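Local coordinates for colicin-B (Escherichia coli, PDB 1RH1), which forms channels in the cytoplasmic membrane of Escherichia coli and related bacteria, depolarising it and dissipating the energy of the target cell, at residues A395-N400 / K430-Y435; N425-K430 / G441-E446; S462-T467 / G491-F496. All coordinates share one frame; numbering follows the deposited sequence.

Interaction 1 (A395-N400 / K430-Y435); sequences AWKAFN and KSIEGY
Trp396 meets Ser431, Ile432 and Tyr435 where helix 386-398 packs on helix 420-435. Both helices belong to the all-helical pore-forming domain of a channel colicin. Ser431 comes first along 430-435. Ser431 CB sits over one face of the Trp396 indole, 4.0 Å from the centroid of its five-membered ring. This is a CH-pi contact, 19° off the ring normal. The hydroxyl OG is hydrogen-bonded to the carbonyl of Ile427; the methylene faces the indole.

Ile432 follows. Its branch CG1 lies beside the backbone N (chi1 -70°), and this brings the end of the side chain over to helix 386-398. Ile432 CG1 packs 3.6 Å from Trp396 CB. The terminal Ile432 CD1 also touches Lys397 CG at 4.0 Å, and these two side chains lie crosswise. Lys397 is exposed, so this is the outer border of the contact.

Tyr435 closes 430-435. It also touches helix 479-495 through Val485 and Val488. Its ring meets the indole rim to rim, with the planes 26° apart and Tyr435 CE2 3.5 Å from Trp396 NE1.

Interaction 2 (N425-K430 / G441-E446); sequences NNIREK and GPLMLE
Lys430 and Glu446 cross at about a right angle. The lysine runs out extended beyond CG past Pro442. The glutamate bends at chi2 (66°), which brings its carboxylate up to the lysine end. Lys430 NZ lies 3.2 Å from Glu446 OE2. The result is a salt bridge whose hydrogen bond is weak. The other carboxylate oxygen, OE1, has a weak hydrogen bond from Trp450, one helical turn further on.

The lysine stem is part of the contact too. Lys430 CG packs 3.9 Å from Pro442 CB, and Lys430 CD passes 3.3 Å from Pro442 O. The proline and the lysine chain meet at a slant. Asn426 lies alongside the carboxylate. Asn426 CB is 3.7 Å from Glu446 CD, and the amide plane stands 42° from the carboxylate plane.

The apolar part is on the buried side. Ile427 and Leu443 run across each other, with Ile427 CD1 3.7 Å from Leu443 CD2. Helix 457-472 covers this side.

The axes of the two short segments approach to 8.9 Å, at 159°. Ile427 and Leu443 are buried, while Lys430, Asn426 and Glu446 are partly exposed. The arrangement is an antiparallel helical hairpin, made by consecutive helices 420-435 and 441-452 in the helical bundle of the pore-forming domain.

Interaction 3 (S462-T467 / G491-F496); sequences SLFSLT and GAIGAF
Ser465 and Ile493 form the tight part of this contact. Ser465 OG lies 3.3 Å from Ile493 CG2 and 3.5 Å from Ile493 CG1, so it faces the fork of the isoleucine. Ile493 CD1 packs 3.8 Å from Ser465 CB. The polar atom is not left without a partner in this apolar setting. OG stands beside its own backbone N and is hydrogen-bonded to the carbonyl of Leu461, one turn earlier. Ile493 therefore meets a serine whose hydroxyl is already tied to its own helix.

The looser part is round Phe464. Its ring is carried to helix 479-495 with CG anti to the backbone N (chi1 -177°). Contacts here are longer. Ala492 CB meets the ring at its edge, 4.1 Å from Phe464 CE2. Phe496 presents its edge to the face of Phe464. The pair is T-shaped, with centroids 5.7 Å apart and planes at 80°.

Even this looser side does not face solvent, because all five touching residues are buried. Val447 of helix 441-452 packs on Phe464. Met444 touches Phe496, and Ile329 of the long helix 291-340 touches Ile493.

The axes of 462-467 and 491-495 approach to 10.3 Å and run antiparallel at 170°. They lie on helices 457-472 and 479-495, which follow each other in the chain, and both lie in predicted transmembrane stretches. This is the buried hydrophobic hairpin characteristic of channel-forming colicins. In these toxins the hairpin lies at the core of the soluble domain and is thought to insert into the membrane when the domain opens.

All three contacts lie in the pore-forming domain. Interactions 1 and 2 both use helix 420-435 and share Lys430. Their centres are 9 Å apart. Arg428 joins them: its NH1 lies 2.9 Å from Trp396 O and 2.8 Å from Phe399 O, both probable hydrogen bonds. Interactions 2 and 3 have centres 12 Å apart. Leu443 CD2 packs 3.4 Å from Phe464 CE1, and Met444 CE lies 3.5 Å from Phe496 CE1. Interaction 1, about 15 Å from interaction 3 between centres, reaches it through Trp396 and Phe399, which touch Thr467. The helices of interactions 1 and 2 thus help to cover the hydrophobic hairpin of interaction 3.

Interaction 1 (A395-N400 / K430-Y435)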
loop_
_atom_site.group_PDB
_atom_site.type_symbol
_atom_site.label_atom_id
_atom_site.label_comp_id
_atom_site.label_asym_id
_atom_site.label_seq_id
_atom_site.Cartn_x
_atom_site.Cartn_y
_atom_site.Cartn_z
ATOM N N ALA A 395 2.135 17.168 -44.277
ATOM C CA ALA A 395 2.674 17.383 -42.946
ATOM C C ALA A 395 2.706 16.080 -42.167
ATOM O O ALA A 395 3.643 15.834 -41.407
ATOM C CB ALA A 395 1.816 18.372 -42.196
ATOM N N TRP A 396 1.697 15.225 -42.335
ATOM C CA TRP A 396 1.766 13.922 -41.721
ATOM C C TRP A 396 2.803 13.025 -42.396
ATOM O O TRP A 396 3.515 12.304 -41.709
ATOM C CB TRP A 396 0.388 13.331 -41.771
ATOM C CG TRP A 396 -0.475 13.774 -40.601
ATOM C CD1 TRP A 396 -1.595 14.531 -40.786
ATOM C CD2 TRP A 396 -0.252 13.453 -39.290
ATOM N NE1 TRP A 396 -2.096 14.689 -39.595
ATOM C CE2 TRP A 396 -1.336 14.067 -38.683
ATOM C CE3 TRP A 396 0.681 12.748 -38.524
ATOM C CZ2 TRP A 396 -1.500 13.979 -37.305
ATOM C CZ3 TRP A 396 0.516 12.661 -37.143
ATOM C CH2 TRP A 396 -0.576 13.272 -36.535
ATOM N N LYS A 397 2.999 13.075 -43.722
ATOM C CA LYS A 397 3.999 12.287 -44.435
ATOM C C LYS A 397 5.413 12.527 -43.972
ATOM O O LYS A 397 6.279 11.691 -44.155
ATOM C CB LYS A 397 3.982 12.590 -45.895
ATOM C CG LYS A 397 2.693 12.222 -46.551
ATOM C CD LYS A 397 2.947 12.400 -48.020
ATOM C CE LYS A 397 2.206 11.324 -48.782
ATOM N NZ LYS A 397 2.771 10.025 -48.482
ATOM N N ALA A 398 5.683 13.692 -43.391
ATOM C CA ALA A 398 7.001 14.028 -42.895
ATOM C C ALA A 398 7.145 13.846 -41.389
ATOM O O ALA A 398 8.249 13.900 -40.832
ATOM C CB ALA A 398 7.294 15.450 -43.259
ATOM N N PHE A 399 6.028 13.592 -40.696
ATOM C CA PHE A 399 6.040 13.304 -39.275
ATOM C C PHE A 399 6.993 12.160 -38.970
ATOM O O PHE A 399 7.105 11.200 -39.717
ATOM C CB PHE A 399 4.612 12.978 -38.885
ATOM C CG PHE A 399 4.386 12.571 -37.446
ATOM C CD1 PHE A 399 4.197 13.549 -36.481
ATOM C CD2 PHE A 399 4.358 11.222 -37.103
ATOM C CE1 PHE A 399 3.977 13.177 -35.167
ATOM C CE2 PHE A 399 4.136 10.849 -35.784
ATOM C CZ PHE A 399 3.946 11.829 -34.817
ATOM N N ASN A 400 7.776 12.294 -37.917
ATOM C CA ASN A 400 8.696 11.261 -37.488
ATOM C C ASN A 400 7.945 10.453 -36.451
ATOM O O ASN A 400 7.869 10.770 -35.270
ATOM C CB ASN A 400 9.937 11.900 -36.890
ATOM C CG ASN A 400 11.057 10.965 -36.483
ATOM O OD1 ASN A 400 12.197 11.388 -36.317
ATOM N ND2 ASN A 400 10.800 9.682 -36.293
ATOM N N LYS A 430 -3.204 6.645 -40.944
ATOM C CA LYS A 430 -4.634 6.670 -40.774
ATOM C C LYS A 430 -5.194 8.072 -40.545
ATOM O O LYS A 430 -6.396 8.282 -40.700
ATOM C CB LYS A 430 -4.979 5.720 -39.633
ATOM C CG LYS A 430 -4.750 4.319 -40.172
ATOM C CD LYS A 430 -4.797 3.210 -39.157
ATOM C CE LYS A 430 -4.575 1.933 -39.954
ATOM N NZ LYS A 430 -4.855 0.765 -39.138
ATOM N N SER A 431 -4.395 9.072 -40.163
ATOM C CA SER A 431 -4.900 10.432 -40.148
ATOM C C SER A 431 -4.837 10.910 -41.587
ATOM O O SER A 431 -5.721 11.640 -42.022
ATOM C CB SER A 431 -4.042 11.338 -39.279
ATOM O OG SER A 431 -4.215 11.077 -37.890
ATOM N N ILE A 432 -3.841 10.460 -42.368
ATOM C CA ILE A 432 -3.699 10.838 -43.766
ATOM C C ILE A 432 -4.936 10.405 -44.499
ATOM O O ILE A 432 -5.576 11.262 -45.097
ATOM C CB ILE A 432 -2.460 10.197 -44.364
ATOM C CG1 ILE A 432 -1.221 10.826 -43.770
ATOM C CG2 ILE A 432 -2.447 10.427 -45.851
ATOM C CD1 ILE A 432 0.146 10.263 -44.193
ATOM N N GLU A 433 -5.306 9.125 -44.427
ATOM C CA GLU A 433 -6.621 8.679 -44.907
ATOM C C GLU A 433 -7.623 9.339 -43.977
ATOM O O GLU A 433 -7.350 9.471 -42.783
ATOM C CB GLU A 433 -6.676 7.196 -44.788
ATOM C CG GLU A 433 -7.977 6.502 -45.106
ATOM C CD GLU A 433 -7.859 4.974 -45.048
ATOM O OE1 GLU A 433 -7.007 4.426 -44.316
ATOM O OE2 GLU A 433 -8.639 4.330 -45.764
ATOM N N GLY A 434 -8.775 9.796 -44.410
ATOM C CA GLY A 434 -9.557 10.560 -43.459
ATOM C C GLY A 434 -9.369 11.977 -43.921
ATOM O O GLY A 434 -10.374 12.621 -44.218
ATOM N N TYR A 435 -8.136 12.519 -44.005
ATOM C CA TYR A 435 -7.994 13.829 -44.625
ATOM C C TYR A 435 -8.135 13.554 -46.109
ATOM O O TYR A 435 -8.870 14.263 -46.777
ATOM C CB TYR A 435 -6.626 14.498 -44.315
ATOM C CG TYR A 435 -6.515 15.073 -42.895
ATOM C CD1 TYR A 435 -7.403 16.050 -42.414
ATOM C CD2 TYR A 435 -5.528 14.592 -42.044
ATOM C CE1 TYR A 435 -7.310 16.530 -41.101
ATOM C CE2 TYR A 435 -5.426 15.060 -40.738
ATOM C CZ TYR A 435 -6.314 16.026 -40.266
ATOM O OH TYR A 435 -6.183 16.464 -38.954
#

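Interaction 2 (N425-K430 / G441-E446)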
loop_
_atom_site.group_PDB
_atom_site.type_symbol
_atom_site.label_atom_id
_atom_site.label_comp_id
_atom_site.label_asym_id
_atom_site.label_seq_id
_atom_site.Cartn_x
_atom_site.Cartn_y
_atom_site.Cartn_z
ATOM N N ASN A 425 3.001 5.425 -36.075
ATOM C CA ASN A 425 2.977 5.412 -37.535
ATOM C C ASN A 425 1.597 5.053 -38.070
ATOM O O ASN A 425 1.178 5.520 -39.145
ATOM C CB ASN A 425 3.989 4.407 -38.045
ATOM C CG ASN A 425 4.039 4.222 -39.554
ATOM O OD1 ASN A 425 3.790 3.125 -40.042
ATOM N ND2 ASN A 425 4.347 5.250 -40.337
ATOM N N ASN A 426 0.854 4.217 -37.331
ATOM C CA ASN A 426 -0.470 3.918 -37.814
ATOM C C ASN A 426 -1.359 5.120 -37.672
ATOM O O ASN A 426 -2.052 5.415 -38.633
ATOM C CB ASN A 426 -1.063 2.761 -37.069
ATOM C CG ASN A 426 -0.358 1.472 -37.420
ATOM O OD1 ASN A 426 -0.008 0.723 -36.521
ATOM N ND2 ASN A 426 -0.120 1.181 -38.699
ATOM N N ILE A 427 -1.296 5.877 -36.568
ATOM C CA ILE A 427 -2.102 7.087 -36.418
ATOM C C ILE A 427 -1.834 8.042 -37.566
ATOM O O ILE A 427 -2.751 8.634 -38.116
ATOM C CB ILE A 427 -1.784 7.783 -35.082
ATOM C CG1 ILE A 427 -2.018 6.859 -33.883
ATOM C CG2 ILE A 427 -2.706 8.981 -34.956
ATOM C CD1 ILE A 427 -3.466 6.359 -33.758
ATOM N N ARG A 428 -0.567 8.087 -37.973
ATOM C CA ARG A 428 -0.125 8.923 -39.072
ATOM C C ARG A 428 -0.767 8.501 -40.380
ATOM O O ARG A 428 -1.548 9.275 -40.924
ATOM C CB ARG A 428 1.391 8.857 -39.165
ATOM C CG ARG A 428 1.978 9.707 -40.263
ATOM C CD ARG A 428 2.478 8.896 -41.459
ATOM N NE ARG A 428 3.614 8.079 -41.082
ATOM C CZ ARG A 428 4.830 8.586 -40.870
ATOM N NH1 ARG A 428 5.043 9.894 -41.025
ATOM N NH2 ARG A 428 5.811 7.792 -40.414
ATOM N N GLU A 429 -0.509 7.281 -40.873
ATOM C CA GLU A 429 -1.100 6.800 -42.119
ATOM C C GLU A 429 -2.622 6.870 -42.129
ATOM O O GLU A 429 -3.244 7.141 -43.161
ATOM C CB GLU A 429 -0.715 5.376 -42.362
ATOM C CG GLU A 429 0.749 5.121 -42.568
ATOM C CD GLU A 429 1.137 3.644 -42.475
ATOM O OE1 GLU A 429 0.280 2.781 -42.241
ATOM O OE2 GLU A 429 2.325 3.349 -42.620
ATOM N N LYS A 430 -3.204 6.645 -40.944
ATOM C CA LYS A 430 -4.634 6.670 -40.774
ATOM C C LYS A 430 -5.194 8.072 -40.545
ATOM O O LYS A 430 -6.396 8.282 -40.700
ATOM C CB LYS A 430 -4.979 5.720 -39.633
ATOM C CG LYS A 430 -4.750 4.319 -40.172
ATOM C CD LYS A 430 -4.797 3.210 -39.157
ATOM C CE LYS A 430 -4.575 1.933 -39.954
ATOM N NZ LYS A 430 -4.855 0.765 -39.138
ATOM N N GLY A 441 -12.671 5.907 -39.833
ATOM C CA GLY A 441 -12.846 4.560 -39.328
ATOM C C GLY A 441 -11.517 3.882 -39.030
ATOM O O GLY A 441 -11.318 3.500 -37.889
ATOM N N PRO A 442 -10.548 3.721 -39.930
ATOM C CA PRO A 442 -9.216 3.216 -39.624
ATOM C C PRO A 442 -8.484 3.876 -38.474
ATOM O O PRO A 442 -7.747 3.210 -37.750
ATOM C CB PRO A 442 -8.486 3.336 -40.928
ATOM C CG PRO A 442 -9.334 4.295 -41.733
ATOM C CD PRO A 442 -10.710 3.835 -41.361
ATOM N N LEU A 443 -8.717 5.175 -38.278
ATOM C CA LEU A 443 -8.099 5.889 -37.178
ATOM C C LEU A 443 -8.748 5.515 -35.874
ATOM O O LEU A 443 -8.015 5.196 -34.941
ATOM C CB LEU A 443 -8.237 7.402 -37.278
ATOM C CG LEU A 443 -7.122 8.360 -36.862
ATOM C CD1 LEU A 443 -7.789 9.576 -36.296
ATOM C CD2 LEU A 443 -6.197 7.789 -35.815
ATOM N N MET A 444 -10.079 5.572 -35.785
ATOM C CA MET A 444 -10.746 5.332 -34.516
ATOM C C MET A 444 -10.698 3.878 -34.108
ATOM O O MET A 444 -10.604 3.528 -32.940
ATOM C CB MET A 444 -12.183 5.822 -34.617
ATOM C CG MET A 444 -12.226 7.321 -35.011
ATOM S SD MET A 444 -11.186 8.434 -34.034
ATOM C CE MET A 444 -12.449 9.127 -33.042
ATOM N N LEU A 445 -10.612 3.019 -35.104
ATOM C CA LEU A 445 -10.554 1.582 -34.918
ATOM C C LEU A 445 -9.203 1.095 -34.413
ATOM O O LEU A 445 -9.116 0.154 -33.639
ATOM C CB LEU A 445 -10.928 0.961 -36.262
ATOM C CG LEU A 445 -11.398 -0.474 -36.456
ATOM C CD1 LEU A 445 -12.525 -0.824 -35.497
ATOM C CD2 LEU A 445 -11.827 -0.620 -37.923
ATOM N N GLU A 446 -8.127 1.727 -34.836
ATOM C CA GLU A 446 -6.784 1.414 -34.393
ATOM C C GLU A 446 -6.652 1.734 -32.917
ATOM O O GLU A 446 -5.947 1.014 -32.206
ATOM C CB GLU A 446 -5.797 2.242 -35.225
ATOM C CG GLU A 446 -4.297 2.190 -34.927
ATOM C CD GLU A 446 -3.570 0.880 -35.169
ATOM O OE1 GLU A 446 -2.633 0.610 -34.414
ATOM O OE2 GLU A 446 -3.914 0.142 -36.101
#

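Interaction 3 (S462-T467 / G491-F496)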
loop_
_atom_site.group_PDB
_atom_site.type_symbol
_atom_site.label_atom_id
_atom_site.label_comp_id
_atom_site.label_asym_id
_atom_site.label_seq_id
_atom_site.Cartn_x
_atom_site.Cartn_y
_atom_site.Cartn_z
ATOM N N SER A 462 -3.768 8.803 -24.062
ATOM C CA SER A 462 -2.606 9.658 -24.096
ATOM C C SER A 462 -1.875 9.576 -25.409
ATOM O O SER A 462 -1.861 10.581 -26.102
ATOM C CB SER A 462 -1.698 9.287 -22.990
ATOM O OG SER A 462 -2.381 9.744 -21.840
ATOM N N LEU A 463 -1.323 8.429 -25.818
ATOM C CA LEU A 463 -0.686 8.225 -27.116
ATOM C C LEU A 463 -1.466 8.806 -28.279
ATOM O O LEU A 463 -0.879 9.472 -29.112
ATOM C CB LEU A 463 -0.507 6.744 -27.303
ATOM C CG LEU A 463 0.075 6.132 -28.537
ATOM C CD1 LEU A 463 1.483 6.594 -28.797
ATOM C CD2 LEU A 463 0.103 4.644 -28.309
ATOM N N PHE A 464 -2.780 8.650 -28.324
ATOM C CA PHE A 464 -3.574 9.185 -29.396
ATOM C C PHE A 464 -3.632 10.685 -29.356
ATOM O O PHE A 464 -3.493 11.361 -30.378
ATOM C CB PHE A 464 -4.959 8.651 -29.293
ATOM C CG PHE A 464 -5.859 9.111 -30.418
ATOM C CD1 PHE A 464 -5.636 8.658 -31.715
ATOM C CD2 PHE A 464 -6.909 9.974 -30.146
ATOM C CE1 PHE A 464 -6.478 9.082 -32.731
ATOM C CE2 PHE A 464 -7.748 10.390 -31.176
ATOM C CZ PHE A 464 -7.531 9.943 -32.469
ATOM N N SER A 465 -3.889 11.190 -28.150
ATOM C CA SER A 465 -3.976 12.625 -27.940
ATOM C C SER A 465 -2.619 13.279 -28.092
ATOM O O SER A 465 -2.539 14.296 -28.762
ATOM C CB SER A 465 -4.516 12.917 -26.566
ATOM O OG SER A 465 -5.796 12.329 -26.425
ATOM N N LEU A 466 -1.551 12.718 -27.521
ATOM C CA LEU A 466 -0.201 13.190 -27.703
ATOM C C LEU A 466 0.214 13.163 -29.160
ATOM O O LEU A 466 0.641 14.202 -29.648
ATOM C CB LEU A 466 0.769 12.347 -26.963
ATOM C CG LEU A 466 0.864 12.544 -25.492
ATOM C CD1 LEU A 466 1.899 11.586 -24.956
ATOM C CD2 LEU A 466 1.313 13.949 -25.170
ATOM N N THR A 467 0.093 12.047 -29.900
ATOM C CA THR A 467 0.454 11.987 -31.317
ATOM C C THR A 467 -0.296 13.056 -32.104
ATOM O O THR A 467 0.344 13.719 -32.922
ATOM C CB THR A 467 0.120 10.603 -31.937
ATOM O OG1 THR A 467 0.825 9.614 -31.200
ATOM C CG2 THR A 467 0.533 10.507 -33.394
ATOM N N GLY A 491 -12.355 17.275 -31.738
ATOM C CA GLY A 491 -13.523 16.443 -31.925
ATOM C C GLY A 491 -13.106 14.986 -31.869
ATOM O O GLY A 491 -13.899 14.180 -31.395
ATOM N N ALA A 492 -11.878 14.615 -32.280
ATOM C CA ALA A 492 -11.434 13.230 -32.217
ATOM C C ALA A 492 -11.050 12.825 -30.801
ATOM O O ALA A 492 -11.590 11.844 -30.299
ATOM C CB ALA A 492 -10.235 13.003 -33.115
ATOM N N ILE A 493 -10.174 13.511 -30.077
ATOM C CA ILE A 493 -9.926 13.170 -28.684
ATOM C C ILE A 493 -11.215 13.283 -27.869
ATOM O O ILE A 493 -11.463 12.531 -26.928
ATOM C CB ILE A 493 -8.906 14.112 -28.155
ATOM C CG1 ILE A 493 -7.647 13.896 -28.927
ATOM C CG2 ILE A 493 -8.677 13.883 -26.683
ATOM C CD1 ILE A 493 -6.729 15.101 -28.727
ATOM N N GLY A 494 -12.068 14.222 -28.281
ATOM C CA GLY A 494 -13.350 14.456 -27.629
ATOM C C GLY A 494 -14.246 13.226 -27.586
ATOM O O GLY A 494 -14.667 12.790 -26.508
ATOM N N ALA A 495 -14.454 12.672 -28.792
ATOM C CA ALA A 495 -15.278 11.498 -29.037
ATOM C C ALA A 495 -14.982 10.247 -28.211
ATOM O O ALA A 495 -15.877 9.441 -28.015
ATOM C CB ALA A 495 -15.176 11.123 -30.501
ATOM N N PHE A 496 -13.753 10.051 -27.725
ATOM C CA PHE A 496 -13.393 8.930 -26.878
ATOM C C PHE A 496 -13.673 9.228 -25.423
ATOM O O PHE A 496 -13.495 8.363 -24.560
ATOM C CB PHE A 496 -11.884 8.577 -27.016
ATOM C CG PHE A 496 -11.579 7.760 -28.272
ATOM C CD1 PHE A 496 -10.878 8.336 -29.330
ATOM C CD2 PHE A 496 -12.059 6.447 -28.386
ATOM C CE1 PHE A 496 -10.673 7.600 -30.490
ATOM C CE2 PHE A 496 -11.847 5.718 -29.553
ATOM C CZ PHE A 496 -11.156 6.296 -30.605
#